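Local coordinates for quinonprotein alcohol dehydrogenase-like protein (Bacteroides thetaiotaomicron VPI-5482, PDB 4R5O) that is of unknown function but binds calcium ions and joins an immunoglobulin-like beta-sandwich domain to a seven-bladed beta-propeller, at residues K302-N305 / D306-E310; V413-E417 / S418-Q422; V157-T161 / S162-H166; Q378-Q382 / S383-Y387. All coordinates share one frame; numbering follows the deposited sequence. Where two conformers were deposited one is given.

Contact 1: residues K302-N305 / D306-E310; sequences KIKN and DFTLE
Lys302 and Glu310 pair across the open end of this tight hairpin through both backbone and side chains. Lys302 N donates to Glu310 O at 2.8 Å, and Glu310 N returns a bond to Lys302 O. Two residues nearer the turn, Lys304 N gives a straight bond to Thr308 O at 3.0 Å. A type I turn from Lys304 to Phe307 is closed by Phe307 N on Lys304 O.

The extended side chains of Lys302 and Glu310, each with CG anti to the backbone N (chi1 175° and -178°), run side by side on one face and bring Lys302 NZ to Glu310 OE1 in a weak salt bridge of 3.5 Å. Lys304 NZ, 4.1 Å from Glu310 OE1, is beyond a salt bridge, though the opposite charges probably still attract.

Asp306 OD1 accepts from Thr308 N, an Asx turn, and Thr308 OG1 reaches the same oxygen from the same face at 2.7 Å.

Apolar contacts occupy the other face: Ile303 CG1 lies 4.0 Å from Leu309 CD2, and Ile303 CG2 sits over one face of the Phe307 ring, which also stacks edge-to-face with Tyr250. Antiparallel pairing round so short a connection is the beta hairpin of strands 297-303 and 309-314, part of a four-stranded propeller blade.

Contact 2: residues V413-E417 / S418-Q422; sequences VDCGE and SVPSQ
A type II' turn from Cys415 to Ser418 ends an outermost strand, 409-416, of a four-stranded propeller blade, and Ser418 fastens it twice to Cys415 O. The hydroxyl OG of Ser418 donates to Cys415 O at 3.0 Å, lying nearly in line with the carbonyl bond, while the backbone N of Ser418 adds a weak bond of 3.4 Å. With chi1 at 55°, OG of Ser418 sits between its own backbone N and carbonyl carbon, from where it can reach back over the turn. Without the hydroxyl, as with an alanine here, Cys415 O would probably keep only the weak bond from this residue's backbone N.

The first two residues of the turn, Cys415 and Gly416, also form a classic beta bulge opposite Ser398 of strand 397-403. Asp414 OD1 accepts from Gly416 N at 3.2 Å from above the carboxylate plane, an Asx turn. Gly416 takes the second position of the II' turn, whose positive phi (63°) suits a glycine.

Beyond the turn the chain passes back by the cysteine. Cys415 SG meets the ring of Pro420 at CG, 3.5 Å away, and Cys415 CB touches Ser418 O. Ile400 packs against both Cys415 and Pro420, and Tyr106 also touches the cysteine.

Contact 3: residues V157-T161 / S162-H166; sequences VGTST and SNRDH
Arg164 and Thr159 reach toward each other from opposite directions, and the methyl CG2 of Thr159 comes to lie over one face of the guanidinium group, with CG1 of Val157 over that same group. The nearest approach is lower on the arginine, where Thr159 CG2 is 3.7 Å from Arg164 CD. Thr161 crosses the arginine chain at about a right angle, its CG2 3.6 Å from Arg164 CG. The bend at chi3 (-65°) turns the arginine's end back on its own loop, where Arg164 NE donates to Asp165 O at 3.0 Å from above the carbonyl plane. NH1 bonds to Gly137 O; NH2 bonds to Leu136 O and the hydroxyl of Tyr168, and weakly to Asp165 O. A leucine in its place would probably leave the carbonyls of Gly137 and Leu136 without these donors and the loop less firmly tied to the chain near them.

All this belongs to the connection between strands 152-158 and 167-171, neighbours in one four-stranded antiparallel blade. At its base Val157 N bonds to His166 O at 2.8 Å.

His166 spans the inside of the loop. Its NE2 donates to Thr161 O at 2.7 Å in an almost straight bond (174°), with the acceptor in the ring plane, while ND1 is taken up by Val183 N. Thr159 CG2 touches the His166 ring edge at CD2, 3.6 Å away, and Arg164 O lies over one face, offset toward the rim. The hydroxyl of Thr159 is turned to another partner, Asp142 OD1.

Contact 4: residues Q378-Q382 / S383-Y387; sequences QLNQQ and SGELY
Tyr387 crosses obliquely over Gln378, at the end of the preceding strand, and Asn380, just beyond it: Gln378 meets the ring at the edge, its CG 3.7 Å from Tyr387 CD2, and Asn380 comes up to the hydroxyl end. Asn380 ND2 donates to Tyr387 OH at 2.9 Å, the oxygen lying in the amide plane, although amide and ring are turned 54° apart. The carbonyl oxygen of Glu385 sits above the centre of the ring.

The other end of the Asn380 amide holds the turn. With CG anti to the backbone N (chi1 -175°), Asn380 OD1 reaches forward to accept from Gln382 N at 3.0 Å in the carbonyl plane, an Asx turn, and from Ser383 N at 3.3 Å from above that plane. Both bonds and the tyrosine together fix the rotation of the amide. Ser383 OG in turn donates to Glu385 OE1 at 2.7 Å.

The backbone closes round these groups: Asn380 N bonds to Glu385 O, Gly384 N to Asn380 O, and Gln378 and Tyr387 form a hydrogen-bonded antiparallel pair. Gly384 has a backbone shape in which a CB would collide with the carbonyl oxygen of Ser383.

On the reverse face Leu379 CD1 meets Leu386 CD1 at 4.0 Å, and both leucines pack on Val332 and Tyr341. The hairpin thus joins strands 371-379 and 386-392, with strands 332-333 and 339-343 against its leucine face, while Tyr387 rests on Val402 of strand 397-403 and meets Phe104.

Overall arrangement
All four contacts are local turns that close or end strands of the propeller, and none touches another. Contacts 2 and 4 come nearest, about 6 Å between nearest atoms and 18 Å between centres, since both belong to the blade built from strands 371-379 to 409-416. Contact 3 lies in a different blade, about 10 Å from contact 2 at the nearest atoms, and on the opposite side of the chain's centre from contact 4. Contact 1 is the most remote, its centre 31 Å from that of the chain. Calcium ions lie about 9 Å from the side chains of Phe307 in contact 1 and Cys415 in contact 2; contact 3 is away from the annotated calcium sites.

Contact 1: residues K302-N305 / D306-E310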
loop_
_atom_site.group_PDB
_atom_site.type_symbol
_atom_site.label_atom_id
_atom_site.label_comp_id
_atom_site.label_asym_id
_atom_site.label_seq_id
_atom_site.Cartn_x
_atom_site.Cartn_y
_atom_site.Cartn_z
ATOM N N LYS A 302 -21.598 -15.938 -8.918
ATOM C CA LYS A 302 -22.272 -15.262 -7.815
ATOM C C LYS A 302 -22.342 -16.229 -6.659
ATOM O O LYS A 302 -22.813 -17.344 -6.852
ATOM C CB LYS A 302 -23.658 -14.793 -8.274
ATOM C CG LYS A 302 -24.580 -14.163 -7.255
ATOM C CD LYS A 302 -25.887 -13.928 -7.983
ATOM C CE LYS A 302 -26.961 -13.171 -7.272
ATOM N NZ LYS A 302 -28.154 -12.979 -8.130
ATOM N N ILE A 303 -21.821 -15.835 -5.485
ATOM C CA ILE A 303 -21.849 -16.696 -4.303
ATOM C C ILE A 303 -22.862 -16.063 -3.378
ATOM O O ILE A 303 -22.617 -14.967 -2.860
ATOM C CB ILE A 303 -20.452 -16.929 -3.643
ATOM C CG1 ILE A 303 -19.349 -17.258 -4.711
ATOM C CG2 ILE A 303 -20.547 -18.004 -2.538
ATOM C CD1 ILE A 303 -17.808 -17.265 -4.221
ATOM N N LYS A 304 -24.034 -16.700 -3.225
ATOM C CA LYS A 304 -25.055 -16.090 -2.391
ATOM C C LYS A 304 -24.738 -16.401 -0.902
ATOM O O LYS A 304 -23.830 -17.192 -0.615
ATOM C CB LYS A 304 -26.450 -16.566 -2.812
ATOM C CG LYS A 304 -26.816 -16.298 -4.282
ATOM C CD LYS A 304 -28.204 -16.862 -4.573
ATOM C CE LYS A 304 -28.670 -16.718 -5.995
ATOM N NZ LYS A 304 -30.048 -17.246 -6.161
ATOM N N ASN A 305 -25.457 -15.730 0.027
ATOM C CA ASN A 305 -25.340 -15.867 1.486
ATOM C C ASN A 305 -25.421 -17.336 1.949
ATOM O O ASN A 305 -24.771 -17.705 2.931
ATOM C CB ASN A 305 -26.455 -15.059 2.198
ATOM C CG ASN A 305 -26.467 -13.545 1.960
ATOM O OD1 ASN A 305 -25.673 -12.968 1.179
ATOM N ND2 ASN A 305 -27.397 -12.866 2.645
ATOM N N ASP A 306 -26.214 -18.158 1.265
ATOM C CA ASP A 306 -26.376 -19.556 1.663
ATOM C C ASP A 306 -25.351 -20.452 0.922
ATOM O O ASP A 306 -25.412 -21.682 1.014
ATOM C CB ASP A 306 -27.824 -20.029 1.408
ATOM C CG ASP A 306 -28.317 -19.991 -0.035
ATOM O OD1 ASP A 306 -27.564 -19.484 -0.923
ATOM O OD2 ASP A 306 -29.441 -20.488 -0.287
ATOM N N PHE A 307 -24.421 -19.808 0.193
ATOM C CA PHE A 307 -23.292 -20.364 -0.561
ATOM C C PHE A 307 -23.793 -21.234 -1.762
ATOM O O PHE A 307 -23.049 -22.099 -2.279
ATOM C CB PHE A 307 -22.333 -21.151 0.362
ATOM C CG PHE A 307 -21.367 -20.257 1.122
ATOM C CD1 PHE A 307 -21.803 -19.069 1.717
ATOM C CD2 PHE A 307 -20.048 -20.635 1.305
ATOM C CE1 PHE A 307 -20.914 -18.239 2.398
ATOM C CE2 PHE A 307 -19.160 -19.815 2.019
ATOM C CZ PHE A 307 -19.596 -18.620 2.547
ATOM N N THR A 308 -25.008 -20.900 -2.277
ATOM C CA THR A 308 -25.504 -21.462 -3.532
ATOM C C THR A 308 -24.847 -20.597 -4.629
ATOM O O THR A 308 -24.474 -19.448 -4.381
ATOM C CB THR A 308 -27.044 -21.561 -3.615
ATOM O OG1 THR A 308 -27.619 -20.265 -3.474
ATOM C CG2 THR A 308 -27.636 -22.507 -2.597
ATOM N N LEU A 309 -24.703 -21.144 -5.827
ATOM C CA LEU A 309 -24.012 -20.480 -6.909
ATOM C C LEU A 309 -24.876 -20.217 -8.123
ATOM O O LEU A 309 -25.598 -21.105 -8.608
ATOM C CB LEU A 309 -22.835 -21.379 -7.357
ATOM C CG LEU A 309 -21.865 -21.898 -6.268
ATOM C CD1 LEU A 309 -20.832 -22.843 -6.862
ATOM C CD2 LEU A 309 -21.178 -20.740 -5.524
ATOM N N GLU A 310 -24.709 -19.014 -8.678
ATOM C CA GLU A 310 -25.305 -18.551 -9.937
ATOM C C GLU A 310 -24.149 -18.280 -10.863
ATOM O O GLU A 310 -23.191 -17.631 -10.451
ATOM C CB GLU A 310 -26.234 -17.336 -9.737
ATOM C CG GLU A 310 -26.938 -16.818 -10.980
ATOM C CD GLU A 310 -27.967 -15.734 -10.712
ATOM O OE1 GLU A 310 -28.840 -15.951 -9.839
ATOM O OE2 GLU A 310 -27.938 -14.694 -11.415
#

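Contact 2: residues V413-E417 / S418-Q422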
loop_
_atom_site.group_PDB
_atom_site.type_symbol
_atom_site.label_atom_id
_atom_site.label_comp_id
_atom_site.label_asym_id
_atom_site.label_seq_id
_atom_site.Cartn_x
_atom_site.Cartn_y
_atom_site.Cartn_z
ATOM N N VAL A 413 0.036 8.178 -14.703
ATOM C CA VAL A 413 1.132 8.180 -13.740
ATOM C C VAL A 413 2.243 7.327 -14.333
ATOM O O VAL A 413 2.049 6.129 -14.528
ATOM C CB VAL A 413 0.677 7.686 -12.344
ATOM C CG1 VAL A 413 1.780 7.872 -11.303
ATOM C CG2 VAL A 413 -0.603 8.382 -11.902
ATOM N N ASP A 414 3.374 7.935 -14.689
ATOM C CA ASP A 414 4.487 7.182 -15.257
ATOM C C ASP A 414 5.197 6.481 -14.119
ATOM O O ASP A 414 5.474 7.096 -13.095
ATOM C CB ASP A 414 5.430 8.087 -16.076
ATOM C CG ASP A 414 6.563 7.377 -16.817
ATOM O OD1 ASP A 414 6.473 6.134 -17.011
ATOM O OD2 ASP A 414 7.520 8.071 -17.244
ATOM N N CYS A 415 5.403 5.174 -14.258
ATOM C CA CYS A 415 6.018 4.375 -13.205
ATOM C C CYS A 415 7.362 3.806 -13.680
ATOM O O CYS A 415 8.109 3.250 -12.866
ATOM C CB CYS A 415 5.068 3.265 -12.760
ATOM S SG CYS A 415 3.563 3.861 -11.947
ATOM N N GLY A 416 7.653 3.961 -14.968
ATOM C CA GLY A 416 8.890 3.492 -15.570
ATOM C C GLY A 416 9.069 1.994 -15.527
ATOM O O GLY A 416 8.147 1.249 -15.839
ATOM N N GLU A 417 10.246 1.558 -15.089
ATOM C CA GLU A 417 10.680 0.163 -15.019
ATOM C C GLU A 417 10.096 -0.599 -13.822
ATOM O O GLU A 417 10.186 -1.837 -13.782
ATOM C CB GLU A 417 12.207 0.117 -14.931
ATOM C CG GLU A 417 12.882 0.549 -16.222
ATOM C CD GLU A 417 14.393 0.622 -16.185
ATOM O OE1 GLU A 417 14.962 0.844 -15.090
ATOM O OE2 GLU A 417 15.005 0.544 -17.277
ATOM N N SER A 418 9.499 0.123 -12.864
ATOM C CA SER A 418 8.932 -0.470 -11.664
ATOM C C SER A 418 7.402 -0.516 -11.781
ATOM O O SER A 418 6.738 0.523 -11.790
ATOM C CB SER A 418 9.382 0.293 -10.418
ATOM O OG SER A 418 9.073 1.674 -10.500
ATOM N N VAL A 419 6.860 -1.749 -11.890
ATOM C CA VAL A 419 5.424 -2.040 -12.008
ATOM C C VAL A 419 4.711 -1.818 -10.660
ATOM O O VAL A 419 5.073 -2.478 -9.677
ATOM C CB VAL A 419 5.152 -3.485 -12.513
ATOM C CG1 VAL A 419 3.664 -3.720 -12.726
ATOM C CG2 VAL A 419 5.923 -3.781 -13.798
ATOM N N PRO A 420 3.668 -0.954 -10.596
ATOM C CA PRO A 420 2.923 -0.827 -9.337
ATOM C C PRO A 420 2.124 -2.109 -9.097
ATOM O O PRO A 420 1.577 -2.687 -10.046
ATOM C CB PRO A 420 2.042 0.414 -9.527
ATOM C CG PRO A 420 2.148 0.768 -10.956
ATOM C CD PRO A 420 3.083 -0.125 -11.672
ATOM N N SER A 421 2.130 -2.602 -7.852
ATOM C CA SER A 421 1.472 -3.871 -7.518
ATOM C C SER A 421 0.062 -3.684 -6.956
ATOM O O SER A 421 -0.760 -4.613 -7.036
ATOM C CB SER A 421 2.307 -4.642 -6.501
ATOM O OG SER A 421 2.571 -3.874 -5.339
ATOM N N GLN A 422 -0.208 -2.496 -6.386
ATOM C CA GLN A 422 -1.467 -2.178 -5.735
ATOM C C GLN A 422 -1.663 -0.672 -5.584
ATOM O O GLN A 422 -0.684 0.044 -5.499
ATOM C CB GLN A 422 -1.425 -2.842 -4.363
ATOM C CG GLN A 422 -2.675 -2.732 -3.567
ATOM C CD GLN A 422 -2.561 -3.627 -2.419
ATOM O OE1 GLN A 422 -1.503 -4.186 -2.165
ATOM N NE2 GLN A 422 -3.660 -3.802 -1.725
#

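Contact 3: residues V157-T161 / S162-H166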
loop_
_atom_site.group_PDB
_atom_site.type_symbol
_atom_site.label_atom_id
_atom_site.label_comp_id
_atom_site.label_asym_id
_atom_site.label_seq_id
_atom_site.Cartn_x
_atom_site.Cartn_y
_atom_site.Cartn_z
ATOM N N VAL A 157 5.125 -9.239 3.496
ATOM C CA VAL A 157 6.204 -9.310 2.511
ATOM C C VAL A 157 6.507 -10.797 2.253
ATOM O O VAL A 157 6.821 -11.554 3.173
ATOM C CB VAL A 157 7.475 -8.499 2.929
ATOM C CG1 VAL A 157 8.516 -8.518 1.827
ATOM C CG2 VAL A 157 7.133 -7.048 3.276
ATOM N N GLY A 158 6.359 -11.209 1.009
ATOM C CA GLY A 158 6.674 -12.561 0.573
ATOM C C GLY A 158 8.126 -12.550 0.161
ATOM O O GLY A 158 8.461 -12.034 -0.907
ATOM N N THR A 159 9.005 -13.007 1.068
ATOM C CA THR A 159 10.445 -12.956 0.876
ATOM C C THR A 159 11.078 -14.248 1.381
ATOM O O THR A 159 10.551 -14.860 2.299
ATOM C CB THR A 159 11.023 -11.705 1.581
ATOM O OG1 THR A 159 12.444 -11.684 1.429
ATOM C CG2 THR A 159 10.627 -11.598 3.027
ATOM N N SER A 160 12.207 -14.657 0.764
ATOM C CA SER A 160 12.907 -15.895 1.127
ATOM C C SER A 160 13.732 -15.704 2.427
ATOM O O SER A 160 14.140 -16.693 3.025
ATOM C CB SER A 160 13.791 -16.373 -0.017
ATOM O OG SER A 160 14.735 -15.373 -0.353
ATOM N N THR A 161 13.892 -14.446 2.909
ATOM C CA THR A 161 14.601 -14.138 4.159
ATOM C C THR A 161 13.697 -14.469 5.361
ATOM O O THR A 161 12.590 -13.940 5.514
ATOM C CB THR A 161 15.072 -12.689 4.200
ATOM O OG1 THR A 161 15.790 -12.418 3.004
ATOM C CG2 THR A 161 15.970 -12.404 5.406
ATOM N N SER A 162 14.229 -15.324 6.238
ATOM C CA SER A 162 13.596 -15.810 7.450
ATOM C C SER A 162 13.664 -14.815 8.608
ATOM O O SER A 162 12.640 -14.532 9.207
ATOM C CB SER A 162 14.286 -17.098 7.877
ATOM O OG SER A 162 13.808 -17.614 9.106
ATOM N N ASN A 163 14.857 -14.321 8.950
ATOM C CA ASN A 163 15.097 -13.460 10.115
ATOM C C ASN A 163 14.972 -11.984 9.761
ATOM O O ASN A 163 15.941 -11.233 9.723
ATOM C CB ASN A 163 16.489 -13.749 10.704
ATOM C CG ASN A 163 17.647 -13.636 9.752
ATOM O OD1 ASN A 163 17.535 -13.871 8.534
ATOM N ND2 ASN A 163 18.798 -13.311 10.321
ATOM N N ARG A 164 13.750 -11.575 9.535
ATOM C CA ARG A 164 13.358 -10.211 9.225
ATOM C C ARG A 164 11.878 -10.052 9.482
ATOM O O ARG A 164 11.184 -11.048 9.629
ATOM C CB ARG A 164 13.702 -9.821 7.788
ATOM C CG ARG A 164 13.050 -10.696 6.730
ATOM C CD ARG A 164 12.968 -9.951 5.425
ATOM N NE ARG A 164 12.085 -8.807 5.540
ATOM C CZ ARG A 164 11.865 -7.919 4.586
ATOM N NH1 ARG A 164 12.507 -8.009 3.423
ATOM N NH2 ARG A 164 11.015 -6.916 4.794
ATOM N N ASP A 165 11.395 -8.821 9.556
ATOM C CA ASP A 165 9.982 -8.546 9.717
ATOM C C ASP A 165 9.272 -8.834 8.394
ATOM O O ASP A 165 9.742 -8.414 7.324
ATOM C CB ASP A 165 9.753 -7.085 10.192
ATOM C CG ASP A 165 10.193 -6.821 11.633
ATOM O OD1 ASP A 165 10.367 -7.798 12.394
ATOM O OD2 ASP A 165 10.332 -5.642 12.003
ATOM N N HIS A 166 8.172 -9.604 8.458
ATOM C CA HIS A 166 7.368 -9.921 7.268
ATOM C C HIS A 166 6.026 -9.188 7.314
ATOM O O HIS A 166 5.489 -8.802 6.280
ATOM C CB HIS A 166 7.141 -11.426 7.136
ATOM C CG HIS A 166 8.406 -12.206 7.202
ATOM N ND1 HIS A 166 8.792 -12.858 8.369
ATOM C CD2 HIS A 166 9.382 -12.340 6.280
ATOM C CE1 HIS A 166 9.950 -13.429 8.092
ATOM N NE2 HIS A 166 10.353 -13.136 6.850
#

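Contact 4: residues Q378-Q382 / S383-Y387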
loop_
_atom_site.group_PDB
_atom_site.type_symbol
_atom_site.label_atom_id
_atom_site.label_comp_id
_atom_site.label_asym_id
_atom_site.label_seq_id
_atom_site.Cartn_x
_atom_site.Cartn_y
_atom_site.Cartn_z
ATOM N N GLN A 378 -8.376 -1.152 -9.643
ATOM C CA GLN A 378 -8.811 -0.409 -8.456
ATOM C C GLN A 378 -9.869 0.604 -8.891
ATOM O O GLN A 378 -9.877 1.081 -10.026
ATOM C CB GLN A 378 -7.644 0.255 -7.702
ATOM C CG GLN A 378 -8.007 0.992 -6.411
ATOM C CD GLN A 378 -8.592 0.105 -5.342
ATOM O OE1 GLN A 378 -9.723 -0.341 -5.445
ATOM N NE2 GLN A 378 -7.911 -0.013 -4.210
ATOM N N LEU A 379 -10.794 0.878 -7.995
ATOM C CA LEU A 379 -11.848 1.828 -8.259
ATOM C C LEU A 379 -11.952 2.793 -7.133
ATOM O O LEU A 379 -11.855 2.406 -5.964
ATOM C CB LEU A 379 -13.192 1.115 -8.472
ATOM C CG LEU A 379 -14.332 1.938 -9.090
ATOM C CD1 LEU A 379 -14.139 2.085 -10.587
ATOM C CD2 LEU A 379 -15.649 1.232 -8.893
ATOM N N ASN A 380 -12.145 4.063 -7.492
ATOM C CA ASN A 380 -12.433 5.133 -6.562
ATOM C C ASN A 380 -13.944 5.125 -6.345
ATOM O O ASN A 380 -14.679 5.428 -7.284
ATOM C CB ASN A 380 -11.900 6.450 -7.088
ATOM C CG ASN A 380 -12.064 7.593 -6.132
ATOM O OD1 ASN A 380 -13.102 7.783 -5.509
ATOM N ND2 ASN A 380 -11.050 8.424 -6.044
ATOM N N GLN A 381 -14.407 4.757 -5.135
ATOM C CA GLN A 381 -15.822 4.599 -4.843
ATOM C C GLN A 381 -16.567 5.956 -4.665
ATOM O O GLN A 381 -17.787 5.936 -4.561
ATOM C CB GLN A 381 -16.011 3.742 -3.590
ATOM C CG GLN A 381 -15.422 2.331 -3.696
ATOM C CD GLN A 381 -15.996 1.435 -4.776
ATOM O OE1 GLN A 381 -17.091 1.658 -5.309
ATOM N NE2 GLN A 381 -15.285 0.344 -5.056
ATOM N N GLN A 382 -15.891 7.104 -4.708
ATOM C CA GLN A 382 -16.564 8.408 -4.569
ATOM C C GLN A 382 -16.808 9.051 -5.936
ATOM O O GLN A 382 -17.842 9.698 -6.122
ATOM C CB GLN A 382 -15.745 9.361 -3.677
ATOM C CG GLN A 382 -15.701 8.898 -2.212
ATOM C CD GLN A 382 -14.696 9.595 -1.327
ATOM O OE1 GLN A 382 -13.654 10.084 -1.783
ATOM N NE2 GLN A 382 -14.920 9.523 -0.015
ATOM N N SER A 383 -15.881 8.853 -6.900
ATOM C CA SER A 383 -15.966 9.416 -8.257
ATOM C C SER A 383 -16.336 8.384 -9.335
ATOM O O SER A 383 -16.777 8.767 -10.415
ATOM C CB SER A 383 -14.623 10.023 -8.629
ATOM O OG SER A 383 -13.601 9.040 -8.550
ATOM N N GLY A 384 -16.107 7.110 -9.067
ATOM C CA GLY A 384 -16.353 6.037 -10.030
ATOM C C GLY A 384 -15.181 5.805 -10.973
ATOM O O GLY A 384 -15.289 5.024 -11.918
ATOM N N GLU A 385 -14.056 6.496 -10.732
ATOM C CA GLU A 385 -12.824 6.417 -11.514
ATOM C C GLU A 385 -12.165 5.039 -11.376
ATOM O O GLU A 385 -12.014 4.537 -10.264
ATOM C CB GLU A 385 -11.829 7.512 -11.079
ATOM C CG GLU A 385 -12.204 8.950 -11.418
ATOM C CD GLU A 385 -11.336 9.983 -10.723
ATOM O OE1 GLU A 385 -11.205 9.939 -9.477
ATOM O OE2 GLU A 385 -10.803 10.863 -11.430
ATOM N N LEU A 386 -11.767 4.445 -12.516
ATOM C CA LEU A 386 -11.093 3.144 -12.608
ATOM C C LEU A 386 -9.599 3.358 -12.827
ATOM O O LEU A 386 -9.212 4.100 -13.726
ATOM C CB LEU A 386 -11.710 2.311 -13.755
ATOM C CG LEU A 386 -11.207 0.872 -13.985
ATOM C CD1 LEU A 386 -11.760 -0.095 -12.935
ATOM C CD2 LEU A 386 -11.649 0.385 -15.321
ATOM N N TYR A 387 -8.775 2.727 -11.998
ATOM C CA TYR A 387 -7.330 2.796 -12.082
ATOM C C TYR A 387 -6.808 1.501 -12.644
ATOM O O TYR A 387 -6.887 0.462 -11.996
ATOM C CB TYR A 387 -6.691 3.088 -10.719
ATOM C CG TYR A 387 -7.326 4.198 -9.922
ATOM C CD1 TYR A 387 -7.253 5.512 -10.346
ATOM C CD2 TYR A 387 -7.872 3.957 -8.675
ATOM C CE1 TYR A 387 -7.816 6.547 -9.606
ATOM C CE2 TYR A 387 -8.425 4.985 -7.917
ATOM C CZ TYR A 387 -8.378 6.285 -8.379
ATOM O OH TYR A 387 -8.876 7.332 -7.644
#